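Local coordinates for protein enoyl-CoA hydratase (Mycobacterium smegmatis, PDB 3PE8) that probably catalyses the reversible addition of water across the double bond of 2-enoyl-CoA thioesters, and binds a zinc ion, at residues A126-H129 with A130-L134. Sequence-based numbering, arbitrary orientation. Where two conformers were deposited one is given.
Sequences ADTH and ARVGL. With ZN (zinc ion), chain C.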
loop_
_atom_site.group_PDB
_atom_site.type_symbol
_atom_site.label_atom_id
_atom_site.label_comp_id
_atom_site.label_asym_id
_atom_site.label_seq_id
_atom_site.Cartn_x
_atom_site.Cartn_y
_atom_site.Cartn_z
ATOM N N ALA A 126 23.827 -15.743 9.112
ATOM C CA ALA A 126 23.559 -16.597 7.935
ATOM C C ALA A 126 22.135 -17.047 7.857
ATOM O O ALA A 126 21.457 -17.183 8.877
ATOM C CB ALA A 126 24.536 -17.834 7.914
ATOM N N ASP A 127 21.688 -17.284 6.622
ATOM C CA ASP A 127 20.385 -17.842 6.339
ATOM C C ASP A 127 20.571 -19.169 5.648
ATOM O O ASP A 127 21.019 -19.209 4.492
ATOM C CB ASP A 127 19.570 -16.913 5.456
ATOM C CG ASP A 127 18.221 -17.500 5.104
ATOM O OD1 ASP A 127 17.812 -18.435 5.805
ATOM O OD2 ASP A 127 17.596 -17.115 4.103
ATOM N N THR A 128 20.260 -20.265 6.329
ATOM C CA THR A 128 20.377 -21.576 5.721
ATOM C C THR A 128 19.042 -22.217 5.311
ATOM O O THR A 128 19.021 -23.420 4.992
ATOM C CB THR A 128 21.140 -22.523 6.626
ATOM O OG1 THR A 128 20.374 -22.801 7.820
ATOM C CG2 THR A 128 22.502 -21.937 6.962
ATOM N N HIS A 129 17.949 -21.431 5.313
ATOM C CA HIS A 129 16.620 -21.980 4.995
ATOM C C HIS A 129 16.677 -22.784 3.731
ATOM O O HIS A 129 16.139 -23.918 3.682
ATOM C CB HIS A 129 15.532 -20.884 4.845
ATOM C CG HIS A 129 15.013 -20.311 6.128
ATOM N ND1 HIS A 129 15.464 -19.121 6.656
ATOM C CD2 HIS A 129 14.095 -20.786 7.017
ATOM C CE1 HIS A 129 14.843 -18.878 7.796
ATOM N NE2 HIS A 129 13.989 -19.858 8.021
ATOM N N ALA A 130 17.279 -22.247 2.678
ATOM C CA ALA A 130 17.258 -22.946 1.393
ATOM C C ALA A 130 18.034 -24.252 1.502
ATOM O O ALA A 130 17.536 -25.299 1.066
ATOM C CB ALA A 130 17.802 -22.079 0.270
ATOM N N ARG A 131 19.215 -24.184 2.125
ATOM C CA ARG A 131 20.073 -25.347 2.315
ATOM C C ARG A 131 19.350 -26.504 3.021
ATOM O O ARG A 131 19.506 -27.651 2.613
ATOM C CB ARG A 131 21.352 -24.943 3.073
ATOM C CG ARG A 131 22.497 -25.939 3.003
ATOM C CD ARG A 131 23.777 -25.389 3.693
ATOM N NE ARG A 131 24.555 -24.455 2.862
ATOM C CZ ARG A 131 25.368 -23.513 3.349
ATOM N NH1 ARG A 131 25.508 -23.354 4.658
ATOM N NH2 ARG A 131 26.041 -22.723 2.526
ATOM N N VAL A 132 18.554 -26.209 4.043
ATOM C CA VAL A 132 17.825 -27.239 4.790
ATOM C C VAL A 132 16.425 -27.493 4.229
ATOM O O VAL A 132 15.664 -28.307 4.781
ATOM C CB VAL A 132 17.739 -26.939 6.304
ATOM C CG1 VAL A 132 19.145 -26.837 6.876
ATOM C CG2 VAL A 132 16.897 -25.678 6.592
ATOM N N GLY A 133 16.082 -26.818 3.132
ATOM C CA GLY A 133 14.813 -27.087 2.444
ATOM C C GLY A 133 13.596 -26.608 3.185
ATOM O O GLY A 133 12.558 -27.301 3.196
ATOM N N LEU A 134 13.711 -25.445 3.832
ATOM C CA LEU A 134 12.602 -24.834 4.570
ATOM C C LEU A 134 12.375 -23.422 4.026
ATOM O O LEU A 134 13.289 -22.804 3.457
ATOM C CB LEU A 134 12.884 -24.799 6.075
ATOM C CG LEU A 134 13.023 -26.152 6.775
ATOM C CD1 LEU A 134 13.453 -26.002 8.217
ATOM C CD2 LEU A 134 11.727 -26.981 6.682
HETATM ZN ZN ZN C . 12.891 -19.435 10.041
HETATM O O HOH W 1 17.912 -19.443 2.561
HETATM O O HOH W 2 14.012 -21.008 11.189
HETATM O O HOH W 3 11.050 -19.843 10.007
#
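Thr128 and His129 lend their carbonyls to the short helical turn that follows: Leu134 N meets His129 O at 2.9 Å, nearly straight (173°), and Val132 N reaches Thr128 O at 3.0 Å. Gly133, with positive phi, closes the turn as a Schellman motif. From this turn the His129 ring extends to the zinc ion, which NE2 binds at 2.3 Å beside two waters and Glu109. The second ring nitrogen, ND1, donates to Asp127 OD1 (2.6 Å) on the syn side of the carboxylate. His129 N approaches that oxygen from the opposite face at 3.0 Å, making an Asx turn; CG beside the backbone N (chi1 -77°) lets ND1 share it. Asp127 OD2 accepts from Ser157, and a water accepting from Ala130 N bonds it weakly. Leu134 O lies 3.3 Å from His129 CB. Farther out, Val132 CG2 touches both carbonyl oxygens, Thr128 O and His129 O, each at 3.5 Å. Leu205 and Ala201 of a second subunit pack on Asp127 and Ala130. Held at ND1 by Asp127 and at NE2 by zinc, the ring is fixed in rotation, while the His129 backbone N-H steadies the carboxylate, whose negative charge would probably strengthen NE2 as a zinc ligand.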